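Local atomic coordinates of intramolecular trans-sialidase (Macrobdella decora, PDB entry 3SLI), a protein that cleaves terminal sialic acid from sialoglycoconjugates by an intramolecular trans-sialidase reaction that yields 2,7-anhydro-Neu5Ac. Residues Q52-S56 with L155-K159; N91-D95 with A134-A140; R101-K105 with E668-E674; W276-G282 with F395-L400; V373-L379 with N410-F414. One frame throughout, in Å; residues are numbered along the deposited sequence.

Contact 1: Q52-S56 with L155-K159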
# COMPACT_ATOMS: atom_id res chain seq x y z
N GLN A 52 20.64 16.07 1.41
CA GLN A 52 20.62 17.52 1.58
C GLN A 52 20.39 17.95 3.03
O GLN A 52 19.29 17.78 3.58
CB GLN A 52 19.53 18.13 0.68
CG GLN A 52 19.69 17.81 -0.80
CD GLN A 52 18.58 18.37 -1.66
OE1 GLN A 52 18.15 19.52 -1.50
NE2 GLN A 52 18.11 17.56 -2.60
N SER A 53 21.45 18.46 3.67
CA SER A 53 21.36 18.94 5.05
C SER A 53 20.54 20.22 5.05
O SER A 53 20.75 21.10 4.21
CB SER A 53 22.75 19.29 5.61
OG SER A 53 23.57 18.15 5.80
N LEU A 54 19.60 20.31 5.98
CA LEU A 54 18.76 21.48 6.15
C LEU A 54 19.42 22.43 7.15
O LEU A 54 19.52 23.64 6.92
CB LEU A 54 17.40 21.03 6.70
CG LEU A 54 16.22 20.83 5.77
CD1 LEU A 54 16.65 20.66 4.33
CD2 LEU A 54 15.39 19.67 6.27
N PHE A 55 19.92 21.85 8.24
CA PHE A 55 20.56 22.59 9.33
C PHE A 55 21.64 21.72 9.94
O PHE A 55 21.42 20.52 10.14
CB PHE A 55 19.49 22.92 10.38
CG PHE A 55 20.04 23.49 11.67
CD1 PHE A 55 20.32 24.85 11.78
CD2 PHE A 55 20.25 22.66 12.78
CE1 PHE A 55 20.80 25.39 12.98
CE2 PHE A 55 20.73 23.19 13.98
CZ PHE A 55 21.00 24.56 14.08
N SER A 56 22.79 22.31 10.26
CA SER A 56 23.90 21.57 10.88
C SER A 56 24.74 22.45 11.80
O SER A 56 24.80 23.67 11.66
CB SER A 56 24.82 20.96 9.81
OG SER A 56 25.46 21.98 9.06
N LEU A 155 23.26 26.38 7.41
CA LEU A 155 21.98 26.07 6.80
C LEU A 155 22.31 25.56 5.39
O LEU A 155 23.22 26.07 4.74
CB LEU A 155 21.16 27.36 6.69
CG LEU A 155 19.78 27.55 7.30
CD1 LEU A 155 19.69 26.95 8.68
CD2 LEU A 155 19.44 29.05 7.29
N GLY A 156 21.59 24.52 4.94
CA GLY A 156 21.79 23.99 3.60
C GLY A 156 23.03 23.16 3.30
O GLY A 156 23.39 22.99 2.14
N GLY A 157 23.66 22.63 4.33
CA GLY A 157 24.85 21.82 4.12
C GLY A 157 25.54 21.54 5.44
O GLY A 157 25.14 22.09 6.47
N THR A 158 26.52 20.65 5.41
CA THR A 158 27.30 20.29 6.59
C THR A 158 28.76 20.52 6.24
O THR A 158 29.25 19.98 5.24
CB THR A 158 27.09 18.82 6.98
OG1 THR A 158 25.76 18.64 7.47
CG2 THR A 158 28.09 18.40 8.06
N LYS A 159 29.45 21.37 7.00
CA LYS A 159 30.84 21.66 6.72
C LYS A 159 31.75 20.51 7.15
O LYS A 159 31.76 20.11 8.33
CB LYS A 159 31.27 22.98 7.36
CG LYS A 159 30.57 24.18 6.73
CD LYS A 159 31.08 25.51 7.28
CE LYS A 159 30.42 26.66 6.55
NZ LYS A 159 30.94 27.99 6.98
O HOH W 1 28.17 22.21 9.51
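With Ser56 OG turned between its own backbone N and carbonyl carbon (chi1 65°), the hydroxyl reaches across to Gly157, while the ring of Phe55, its CG anti to the backbone N (chi1 171°), presents an edge to Leu155. The two segments belong to the lectin-like, concanavalin-type beta sandwich, at a place where strand 51-58 turns a corner through a classic beta bulge: Leu54 and Phe55 both face Ile71 of strand 67-74. On the other flank of the bulged strand lies strand 152-155, and Phe55 and Leu155 form an antiparallel non-hydrogen-bonded pair whose CA atoms are 4.5 Å apart. Both side chains lie on the same face of the sheet. Leu155 CD1 meets Phe55 CD1 at 3.8 Å, close to the ring plane, and Ile175 from the facing sheet touches both residues. Beyond this pair two glycines lead the chain out of strand 152-155. Gly156, at positive phi, donates its N-H to Leu54 O over 3.0 Å; the bond is nearly straight at the hydrogen (168°), although the nitrogen stands well above the carbonyl plane. Gly156 CA also makes a CA-H...O contact of 3.1 Å with Ser53 O. Water 1 donates to Ser56 OG and accepts from Lys159 N, and Ser56 OG itself donates to a lone pair of Gly157 O, in the carbonyl plane, at 2.6 Å.

Contact 2: N91-D95 with A134-A140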
# COMPACT_ATOMS: atom_id res chain seq x y z
N ASN A 91 27.88 7.85 17.27
CA ASN A 91 27.32 8.01 15.94
C ASN A 91 25.86 7.59 16.07
O ASN A 91 25.53 6.41 15.96
CB ASN A 91 28.06 7.12 14.95
CG ASN A 91 27.42 7.12 13.57
OD1 ASN A 91 26.76 8.07 13.17
ND2 ASN A 91 27.61 6.03 12.84
N TYR A 92 25.02 8.56 16.43
CA TYR A 92 23.59 8.34 16.63
C TYR A 92 22.84 8.76 15.38
O TYR A 92 22.98 9.88 14.89
CB TYR A 92 23.09 9.18 17.81
CG TYR A 92 23.59 8.76 19.18
CD1 TYR A 92 24.48 7.70 19.34
CD2 TYR A 92 23.14 9.42 20.33
CE1 TYR A 92 24.91 7.29 20.61
CE2 TYR A 92 23.56 9.03 21.61
CZ TYR A 92 24.44 7.96 21.73
OH TYR A 92 24.85 7.57 22.99
N THR A 93 22.02 7.85 14.84
CA THR A 93 21.27 8.15 13.63
C THR A 93 19.80 7.77 13.81
O THR A 93 19.48 6.87 14.58
CB THR A 93 21.86 7.40 12.41
OG1 THR A 93 21.82 5.99 12.66
CG2 THR A 93 23.31 7.82 12.15
N LEU A 94 18.94 8.46 13.08
CA LEU A 94 17.49 8.23 13.11
C LEU A 94 16.93 8.78 11.81
O LEU A 94 17.26 9.90 11.41
CB LEU A 94 16.85 8.96 14.30
CG LEU A 94 15.34 8.79 14.44
CD1 LEU A 94 15.01 7.30 14.66
CD2 LEU A 94 14.82 9.64 15.59
N ASP A 95 16.08 8.00 11.14
CA ASP A 95 15.49 8.43 9.88
C ASP A 95 14.21 7.66 9.57
O ASP A 95 13.87 6.70 10.27
CB ASP A 95 16.50 8.22 8.73
CG ASP A 95 16.70 6.74 8.39
OD1 ASP A 95 17.51 6.08 9.07
OD2 ASP A 95 16.04 6.25 7.45
N ALA A 134 9.65 9.12 13.76
CA ALA A 134 10.52 8.13 14.37
C ALA A 134 11.00 8.59 15.74
O ALA A 134 10.99 9.78 16.04
CB ALA A 134 11.70 7.84 13.45
N THR A 135 11.47 7.63 16.53
CA THR A 135 11.95 7.88 17.88
C THR A 135 13.22 7.08 18.13
O THR A 135 13.34 5.93 17.70
CB THR A 135 10.88 7.44 18.90
OG1 THR A 135 9.66 8.15 18.65
CG2 THR A 135 11.34 7.72 20.33
N LEU A 136 14.20 7.72 18.77
CA LEU A 136 15.45 7.07 19.12
C LEU A 136 15.65 7.23 20.62
O LEU A 136 15.51 8.34 21.15
CB LEU A 136 16.63 7.71 18.37
CG LEU A 136 18.04 7.19 18.73
CD1 LEU A 136 18.20 5.73 18.32
CD2 LEU A 136 19.09 8.04 18.05
N ASP A 137 15.89 6.12 21.30
CA ASP A 137 16.12 6.13 22.75
C ASP A 137 17.57 5.75 23.02
O ASP A 137 18.10 4.82 22.41
CB ASP A 137 15.18 5.14 23.45
CG ASP A 137 13.73 5.52 23.33
OD1 ASP A 137 13.38 6.66 23.69
OD2 ASP A 137 12.92 4.70 22.85
N LYS A 138 18.21 6.50 23.91
CA LYS A 138 19.61 6.24 24.26
C LYS A 138 19.84 6.46 25.75
O LYS A 138 19.42 7.47 26.31
CB LYS A 138 20.53 7.18 23.47
CG LYS A 138 20.64 6.89 21.99
CD LYS A 138 21.46 5.64 21.74
CE LYS A 138 21.71 5.44 20.26
NZ LYS A 138 22.49 4.20 20.04
N ASP A 139 20.51 5.52 26.40
CA ASP A 139 20.81 5.67 27.83
C ASP A 139 21.85 6.77 27.99
O ASP A 139 21.78 7.58 28.91
CB ASP A 139 21.32 4.35 28.42
CG ASP A 139 20.21 3.31 28.58
OD1 ASP A 139 19.10 3.67 29.04
OD2 ASP A 139 20.46 2.12 28.25
N ALA A 140 22.82 6.81 27.08
CA ALA A 140 23.85 7.84 27.11
C ALA A 140 23.39 8.95 26.16
O ALA A 140 23.70 8.93 24.97
CB ALA A 140 25.20 7.27 26.68
O HOH W 2 24.52 4.32 18.05
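This is a surface packing contact between end strands of two facing sheets, in which Tyr92 and Leu94 of strand 91-96 lie against Ala134, Leu136 and Lys138 in and just after strand 131-137. The strands run nearly antiparallel, at 161°, with their axes 7.0 Å apart at closest approach, and side chains rather than backbone bonds join them. Leu94 sets one methyl on each of two partners: CD1 rests on Ala134 CB at 3.6 Å and CD2 on Leu136 CB at 3.8 Å. The two leucine side chains run past one another, each heading toward the other strand, and Leu136 CD2 passes on toward Tyr92 CB and Thr93 O. Such face-to-face packing of two antiparallel sheets is that of the concanavalin-like sandwich, here at a side of the domain where solvent reaches the contact. Further along, Lys138 lies over one face of the Tyr92 ring. A bend at chi2 (-73°) lays its aliphatic chain across the ring, with CE 3.7 Å from the Tyr92 centroid in a CH-pi contact. The ammonium group is displaced from the middle: NZ stands 4.5 Å from that centroid, 32° off the normal, an off-centre cation-pi interaction. Water 2 accepts a hydrogen bond from Lys138 NZ and donates one to Asn91 O, tying the lysine back to the start of the opposite strand. The far end of the ring is fixed by Tyr92 OH, which donates to Ala140 O over 2.7 Å, in the carbonyl plane.

Contact 3: R101-K105 with E668-E674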
# COMPACT_ATOMS: atom_id res chain seq x y z
N ARG A 101 7.88 15.31 0.60
CA ARG A 101 7.73 15.28 -0.85
C ARG A 101 8.43 16.50 -1.43
O ARG A 101 8.86 17.38 -0.69
CB ARG A 101 6.25 15.21 -1.27
CG ARG A 101 5.43 16.49 -1.10
CD ARG A 101 3.99 16.25 -1.55
NE ARG A 101 3.90 15.85 -2.96
CZ ARG A 101 2.94 15.08 -3.47
NH1 ARG A 101 1.96 14.61 -2.70
NH2 ARG A 101 2.92 14.81 -4.77
N ALA A 102 8.57 16.57 -2.76
CA ALA A 102 9.25 17.70 -3.37
C ALA A 102 8.36 18.51 -4.28
O ALA A 102 8.40 19.75 -4.26
CB ALA A 102 10.47 17.21 -4.14
N LEU A 103 7.49 17.82 -5.00
CA LEU A 103 6.61 18.48 -5.95
C LEU A 103 5.18 17.97 -5.81
O LEU A 103 4.95 16.79 -5.56
CB LEU A 103 7.14 18.23 -7.36
CG LEU A 103 6.51 18.95 -8.54
CD1 LEU A 103 7.61 19.45 -9.46
CD2 LEU A 103 5.54 18.02 -9.27
N TYR A 104 4.23 18.90 -5.93
CA TYR A 104 2.81 18.59 -5.84
C TYR A 104 2.07 19.46 -6.85
O TYR A 104 2.16 20.69 -6.82
CB TYR A 104 2.29 18.88 -4.44
CG TYR A 104 0.81 18.63 -4.27
CD1 TYR A 104 0.28 17.34 -4.36
CD2 TYR A 104 -0.05 19.67 -3.96
CE1 TYR A 104 -1.07 17.10 -4.13
CE2 TYR A 104 -1.41 19.45 -3.73
CZ TYR A 104 -1.91 18.16 -3.81
OH TYR A 104 -3.24 17.94 -3.55
N LYS A 105 1.36 18.80 -7.77
CA LYS A 105 0.62 19.48 -8.82
C LYS A 105 1.48 20.45 -9.62
O LYS A 105 1.15 21.62 -9.78
CB LYS A 105 -0.63 20.14 -8.25
CG LYS A 105 -1.73 19.13 -8.01
CD LYS A 105 -2.77 19.64 -7.06
CE LYS A 105 -3.91 18.66 -6.94
NZ LYS A 105 -4.76 18.77 -8.14
N GLU A 668 -5.37 11.77 -3.85
CA GLU A 668 -5.20 13.04 -4.56
C GLU A 668 -6.18 13.11 -5.75
O GLU A 668 -6.66 12.08 -6.22
CB GLU A 668 -3.75 13.18 -5.03
CG GLU A 668 -2.75 13.21 -3.86
CD GLU A 668 -1.28 13.28 -4.28
OE1 GLU A 668 -0.98 13.58 -5.45
OE2 GLU A 668 -0.42 13.06 -3.41
N LYS A 669 -6.50 14.33 -6.19
CA LYS A 669 -7.43 14.56 -7.30
C LYS A 669 -6.74 15.43 -8.34
O LYS A 669 -6.00 16.35 -7.99
CB LYS A 669 -8.66 15.35 -6.83
CG LYS A 669 -9.45 14.76 -5.68
CD LYS A 669 -10.49 15.78 -5.24
CE LYS A 669 -11.41 15.26 -4.16
NZ LYS A 669 -12.45 16.27 -3.83
N TYR A 670 -7.04 15.18 -9.61
CA TYR A 670 -6.43 15.94 -10.71
C TYR A 670 -7.46 16.20 -11.81
O TYR A 670 -8.29 15.34 -12.11
CB TYR A 670 -5.26 15.14 -11.32
CG TYR A 670 -4.11 14.90 -10.37
CD1 TYR A 670 -3.15 15.89 -10.17
CD2 TYR A 670 -3.97 13.69 -9.68
CE1 TYR A 670 -2.08 15.70 -9.29
CE2 TYR A 670 -2.90 13.49 -8.80
CZ TYR A 670 -1.96 14.50 -8.62
OH TYR A 670 -0.89 14.32 -7.78
N SER A 671 -7.43 17.40 -12.38
CA SER A 671 -8.34 17.74 -13.47
C SER A 671 -7.70 17.29 -14.79
O SER A 671 -6.48 17.12 -14.86
CB SER A 671 -8.63 19.25 -13.50
OG SER A 671 -7.47 20.02 -13.82
N ILE A 672 -8.52 17.11 -15.83
CA ILE A 672 -7.99 16.71 -17.12
C ILE A 672 -7.04 17.80 -17.62
O ILE A 672 -6.01 17.52 -18.23
CB ILE A 672 -9.11 16.42 -18.16
CG1 ILE A 672 -9.97 15.24 -17.68
CG2 ILE A 672 -8.52 16.09 -19.54
CD1 ILE A 672 -9.19 13.95 -17.43
N SER A 673 -7.37 19.05 -17.29
CA SER A 673 -6.54 20.20 -17.67
C SER A 673 -5.12 20.00 -17.11
O SER A 673 -4.13 20.16 -17.84
CB SER A 673 -7.16 21.47 -17.08
OG SER A 673 -6.41 22.63 -17.38
N GLU A 674 -5.04 19.63 -15.84
CA GLU A 674 -3.76 19.39 -15.18
C GLU A 674 -3.03 18.23 -15.84
O GLU A 674 -1.89 18.36 -16.28
CB GLU A 674 -3.96 19.08 -13.69
CG GLU A 674 -4.45 20.27 -12.88
CD GLU A 674 -4.60 19.96 -11.40
OE1 GLU A 674 -5.57 19.26 -11.04
OE2 GLU A 674 -3.77 20.43 -10.60
O HOH W 3 -5.52 16.53 -4.41
O HOH W 4 1.23 16.07 -7.90
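Lys105 and Glu674, the residues of closest backbone approach, have CA atoms 7.7 Å apart, so the short strand 103-104 and the chain that runs from strand 665-670 into the C-terminal helix are joined by side chains. Arg101 reaches Glu668 with a single nitrogen: NH1 donates to OE2 over 2.9 Å, in the guanidinium plane and on the syn side of the oxygen, though 35° out of the carboxylate plane. The guanidinium is held in this orientation from its own side, because NE and NH2 both donate to Leu103 O while Tyr104 CD1 lies over one face. Tyr648 OH is a second partner of Glu668 OE2. Lys105 makes the other link. Its chain passes Tyr670, CG standing 3.7 Å from Tyr670 CE1, and bends at chi4 (-77°) to bring NZ 2.7 Å from Lys669 O, in the carbonyl plane. The same Lys105 NZ forms a salt bridge with Glu674, donating to the syn lone pair of OE2 at 3.1 Å. Glu674 OE1 meanwhile accepts from Ser671 N with its anti lone pair and Ser671 OG accepts from Glu674 N, the capping box of helix 672-675. Water 3 links Tyr104 OH to Lys669 N, and water 4 connects Lys105 N with Tyr670 OH. The segments thus join the lectin-like domain to the last sheet of the sialidase propeller by a polar interface, and the N-terminal end of the helix together with Lys105 would probably favour an ionised Glu674.

Contact 4: W276-G282 with F395-L400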
# COMPACT_ATOMS: atom_id res chain seq x y z
N TRP A 276 5.63 -2.17 14.17
CA TRP A 276 6.51 -3.23 13.72
C TRP A 276 7.96 -2.75 13.64
O TRP A 276 8.22 -1.65 13.13
CB TRP A 276 6.06 -3.76 12.35
CG TRP A 276 6.22 -5.24 12.24
CD1 TRP A 276 7.18 -5.91 11.54
CD2 TRP A 276 5.40 -6.24 12.86
NE1 TRP A 276 7.02 -7.26 11.69
CE2 TRP A 276 5.93 -7.50 12.49
CE3 TRP A 276 4.27 -6.20 13.69
CZ2 TRP A 276 5.37 -8.70 12.92
CZ3 TRP A 276 3.71 -7.40 14.12
CH2 TRP A 276 4.27 -8.63 13.74
N PRO A 277 8.92 -3.55 14.15
CA PRO A 277 10.34 -3.16 14.11
C PRO A 277 10.85 -2.98 12.69
O PRO A 277 10.47 -3.71 11.76
CB PRO A 277 11.04 -4.31 14.83
CG PRO A 277 10.11 -5.48 14.62
CD PRO A 277 8.76 -4.85 14.81
N ARG A 278 11.67 -1.96 12.51
CA ARG A 278 12.23 -1.64 11.21
C ARG A 278 13.74 -1.92 11.15
O ARG A 278 14.39 -1.59 10.15
CB ARG A 278 11.94 -0.17 10.88
CG ARG A 278 10.45 0.19 10.94
CD ARG A 278 9.99 0.87 9.66
NE ARG A 278 10.92 1.92 9.31
CZ ARG A 278 11.55 2.04 8.14
NH1 ARG A 278 11.34 1.18 7.15
NH2 ARG A 278 12.49 2.95 8.03
N ASP A 279 14.28 -2.53 12.19
CA ASP A 279 15.71 -2.86 12.22
C ASP A 279 15.99 -4.00 11.24
O ASP A 279 15.07 -4.74 10.86
CB ASP A 279 16.16 -3.24 13.63
CG ASP A 279 15.53 -4.52 14.12
OD1 ASP A 279 14.37 -4.48 14.59
OD2 ASP A 279 16.18 -5.58 14.04
N SER A 280 17.26 -4.19 10.88
CA SER A 280 17.67 -5.22 9.92
C SER A 280 17.22 -6.65 10.23
O SER A 280 17.17 -7.49 9.32
CB SER A 280 19.19 -5.19 9.73
OG SER A 280 19.85 -5.55 10.94
N VAL A 281 16.92 -6.95 11.49
CA VAL A 281 16.47 -8.29 11.85
C VAL A 281 14.95 -8.38 11.96
O VAL A 281 14.31 -9.12 11.21
CB VAL A 281 17.13 -8.81 13.15
CG1 VAL A 281 16.63 -10.22 13.47
CG2 VAL A 281 18.64 -8.81 13.02
N GLY A 282 14.38 -7.61 12.88
CA GLY A 282 12.94 -7.62 13.10
C GLY A 282 12.05 -7.28 11.91
O GLY A 282 10.93 -7.80 11.81
N PHE A 395 6.54 -8.69 20.27
CA PHE A 395 7.97 -8.94 20.11
C PHE A 395 8.71 -9.01 21.44
O PHE A 395 8.47 -8.20 22.34
CB PHE A 395 8.61 -7.85 19.24
CG PHE A 395 8.51 -8.12 17.77
CD1 PHE A 395 9.47 -8.91 17.13
CD2 PHE A 395 7.46 -7.60 17.03
CE1 PHE A 395 9.38 -9.17 15.77
CE2 PHE A 395 7.36 -7.85 15.66
CZ PHE A 395 8.32 -8.65 15.03
N SER A 396 9.55 -10.03 21.57
CA SER A 396 10.39 -10.23 22.74
C SER A 396 11.76 -10.22 22.07
O SER A 396 12.21 -11.24 21.52
CB SER A 396 10.12 -11.59 23.38
OG SER A 396 10.88 -11.74 24.57
N GLY A 397 12.39 -9.05 22.05
CA GLY A 397 13.67 -8.92 21.38
C GLY A 397 13.33 -8.99 19.90
O GLY A 397 12.33 -8.39 19.47
N ASN A 398 14.10 -9.75 19.13
CA ASN A 398 13.85 -9.89 17.69
C ASN A 398 12.87 -11.03 17.43
O ASN A 398 12.58 -11.34 16.27
CB ASN A 398 15.15 -10.19 16.93
CG ASN A 398 16.09 -9.01 16.88
OD1 ASN A 398 15.66 -7.86 16.80
ND2 ASN A 398 17.38 -9.28 16.92
N ASN A 399 12.36 -11.65 18.49
CA ASN A 399 11.43 -12.78 18.36
C ASN A 399 9.96 -12.39 18.48
O ASN A 399 9.59 -11.68 19.41
CB ASN A 399 11.74 -13.84 19.42
CG ASN A 399 13.20 -14.24 19.44
OD1 ASN A 399 13.72 -14.80 18.46
ND2 ASN A 399 13.88 -13.94 20.53
N LEU A 400 9.14 -12.89 17.56
CA LEU A 400 7.70 -12.61 17.57
C LEU A 400 7.00 -13.74 18.32
O LEU A 400 7.00 -14.89 17.89
CB LEU A 400 7.16 -12.56 16.13
CG LEU A 400 6.01 -11.62 15.77
CD1 LEU A 400 5.27 -12.18 14.56
CD2 LEU A 400 5.05 -11.40 16.91
O HOH W 5 13.42 -6.39 16.12
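Phe395 points the edge of its ring at the face of Trp276, a T-shaped pair with planes 80° apart and 4.8 Å between the Phe395 centroid and that of the six-membered indole ring. Here the contact is tightly packed. Phe395 CE2 comes within 3.5 Å of Trp276 CZ2, and one face of the phenyl ring carries Pro277, whose CG makes a CH-pi contact 3.8 Å from the Phe395 centroid. Leu400 CG covers the opposite face, so the ring is sandwiched between proline and leucine; Leu400 CD1 continues to Trp276 CH2 at 3.8 Å. The indole is also held through NE1, which is hydrogen-bonded to Val285 O. Toward solvent the fit is looser and no direct hydrogen bond crosses. Asn398 lays its amide beside Val281, with ND2 3.7 Å from CG1, while water 5 donates both to Asn398 OD1 and to Asp279 OD1 and so spans the two segments. The other oxygen, Asp279 OD2, is occupied within its own loop, accepting from Val281 N and Gly282 N, both on the same face of the carboxylate. The result is a beta hairpin, strands 384-396 and 399-405 joined by a type II' turn from Ser396 to Asn399, packed through Phe395, Asn398 and Leu400, at its turn end, against an Asx-turn loop that links two successive sheets, between strands 261-264 and 292-300.

Contact 5: V373-L379 with N410-F414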
# COMPACT_ATOMS: atom_id res chain seq x y z
N VAL A 373 -21.40 -25.71 9.31
CA VAL A 373 -20.87 -24.35 9.32
C VAL A 373 -21.96 -23.38 8.89
O VAL A 373 -22.92 -23.76 8.20
CB VAL A 373 -19.64 -24.18 8.35
CG1 VAL A 373 -18.48 -25.05 8.78
CG2 VAL A 373 -20.03 -24.49 6.91
N ASP A 374 -21.86 -22.14 9.35
CA ASP A 374 -22.82 -21.10 8.98
C ASP A 374 -22.31 -20.35 7.74
O ASP A 374 -21.27 -20.72 7.17
CB ASP A 374 -23.05 -20.12 10.15
CG ASP A 374 -21.74 -19.57 10.73
OD1 ASP A 374 -20.74 -19.47 9.99
OD2 ASP A 374 -21.72 -19.23 11.93
N GLY A 375 -22.99 -19.27 7.37
CA GLY A 375 -22.59 -18.49 6.21
C GLY A 375 -21.27 -17.76 6.37
O GLY A 375 -20.84 -17.04 5.46
N GLU A 376 -20.64 -17.92 7.53
CA GLU A 376 -19.35 -17.30 7.84
C GLU A 376 -18.26 -18.35 8.01
O GLU A 376 -17.11 -18.02 8.33
CB GLU A 376 -19.47 -16.47 9.13
CG GLU A 376 -20.37 -15.25 9.00
CD GLU A 376 -19.94 -14.32 7.88
OE1 GLU A 376 -18.74 -13.97 7.82
OE2 GLU A 376 -20.79 -13.95 7.04
N TYR A 377 -18.62 -19.61 7.82
CA TYR A 377 -17.70 -20.75 7.94
C TYR A 377 -17.17 -21.07 9.35
O TYR A 377 -16.10 -21.67 9.52
CB TYR A 377 -16.57 -20.67 6.90
CG TYR A 377 -17.08 -20.91 5.49
CD1 TYR A 377 -17.19 -22.21 4.98
CD2 TYR A 377 -17.51 -19.85 4.69
CE1 TYR A 377 -17.72 -22.44 3.71
CE2 TYR A 377 -18.04 -20.07 3.42
CZ TYR A 377 -18.14 -21.36 2.94
OH TYR A 377 -18.67 -21.57 1.68
N ASN A 378 -17.97 -20.71 10.35
CA ASN A 378 -17.66 -20.99 11.75
C ASN A 378 -18.31 -22.34 12.05
O ASN A 378 -19.41 -22.61 11.55
CB ASN A 378 -18.22 -19.89 12.65
CG ASN A 378 -17.46 -18.59 12.53
OD1 ASN A 378 -16.24 -18.58 12.33
ND2 ASN A 378 -18.16 -17.48 12.64
N LEU A 379 -17.63 -23.18 12.82
CA LEU A 379 -18.10 -24.52 13.18
C LEU A 379 -19.13 -24.60 14.30
O LEU A 379 -19.11 -23.82 15.25
CB LEU A 379 -16.93 -25.43 13.57
CG LEU A 379 -16.04 -26.14 12.54
CD1 LEU A 379 -16.90 -26.82 11.49
CD2 LEU A 379 -15.09 -25.15 11.92
N ASN A 410 -15.25 -17.53 17.65
CA ASN A 410 -15.86 -18.67 16.98
C ASN A 410 -14.82 -19.42 16.15
O ASN A 410 -14.01 -18.81 15.44
CB ASN A 410 -17.02 -18.22 16.10
CG ASN A 410 -18.22 -17.76 16.90
OD1 ASN A 410 -18.95 -16.86 16.49
ND2 ASN A 410 -18.46 -18.40 18.04
N MET A 411 -14.82 -20.74 16.29
CA MET A 411 -13.90 -21.61 15.57
C MET A 411 -14.28 -21.61 14.09
O MET A 411 -15.39 -22.00 13.74
CB MET A 411 -13.99 -23.02 16.12
CG MET A 411 -13.02 -23.99 15.51
SD MET A 411 -13.18 -25.61 16.24
CE MET A 411 -12.25 -25.39 17.78
N ASN A 412 -13.36 -21.19 13.24
CA ASN A 412 -13.59 -21.12 11.80
C ASN A 412 -12.71 -22.15 11.09
O ASN A 412 -11.60 -22.44 11.54
CB ASN A 412 -13.26 -19.70 11.32
CG ASN A 412 -13.58 -19.48 9.87
OD1 ASN A 412 -12.85 -19.93 8.99
ND2 ASN A 412 -14.66 -18.76 9.61
N ILE A 413 -13.20 -22.70 9.97
CA ILE A 413 -12.45 -23.72 9.22
C ILE A 413 -11.08 -23.29 8.69
O ILE A 413 -10.27 -24.14 8.29
CB ILE A 413 -13.27 -24.32 8.04
CG1 ILE A 413 -13.64 -23.22 7.03
CG2 ILE A 413 -14.52 -25.03 8.56
CD1 ILE A 413 -14.18 -23.75 5.71
N PHE A 414 -10.82 -21.99 8.66
CA PHE A 414 -9.53 -21.48 8.18
C PHE A 414 -8.54 -21.16 9.30
O PHE A 414 -7.44 -20.68 9.04
CB PHE A 414 -9.75 -20.25 7.30
CG PHE A 414 -10.60 -20.52 6.09
CD1 PHE A 414 -10.10 -21.26 5.02
CD2 PHE A 414 -11.91 -20.04 6.02
CE1 PHE A 414 -10.89 -21.53 3.90
CE2 PHE A 414 -12.70 -20.31 4.89
CZ PHE A 414 -12.19 -21.05 3.83
O HOH W 6 -14.25 -16.53 13.85
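Tyr377 closes a type I turn that begins at Asp374, and from there to Leu379 the chain meets the irregular chain after strand 407-410 through a single backbone bridge, Asn378 with Asn412, within the large antiparallel sheet region that runs from 329 to 422. Two backbone bonds flank the bridge: Leu379 N donates to Met411 O at 2.7 Å and Ile413 N to Tyr377 O at 3.1 Å. The apolar contacts gather round Ile413. With CG1 between the backbone N and the carbonyl carbon (chi1 62°), the two branches of Ile413 part toward different partners: CD1 reaches Tyr377 CD1 at 3.5 Å, while CG2 presses on Leu379 CD2 at 3.4 Å, tighter than an ordinary carbon contact. Val373 CG1 lies against the same CG2, and Leu340 of strand 335-342 also touches Ile413. Polar side chains complete the join. Asn412 ND2 donates to Asn378 OD1 over 3.2 Å, from above the carbonyl plane, with the two amides almost perpendicular (84°). Water 6 donates to Asn378 OD1 and Asn410 O. Each segment also has an Asx turn of its own: Asp374 OD1 accepts from Glu376 N and Asn378 N on opposite faces of the carboxylate, and in the other turn Phe414 N donates to an in-plane lone pair of Asn412 OD1 at 2.9 Å.

How the contacts relate
Contacts 1 and 2 belong to the same lectin-like sandwich and share its six-stranded sheet, yet differ in burial: contact 1 is enclosed and relies on backbone and hydroxyl bonds at a bulge, whereas contact 2 lies at the surface with aliphatic, CH-pi and cation-pi packing. Contact 3, partly buried, leaves that domain for the C-terminal propeller sheet and is the one with salt bridges. Contacts 4 and 5 both draw on the large antiparallel sheet that includes strand 384-396: the first is an aromatic cluster with a wet rim, the second a buried backbone bridge. Contact 4 comes within about 5 Å of contact 2 at nearest atoms, while contacts 1 and 5 lie on opposite sides of the chain's centre.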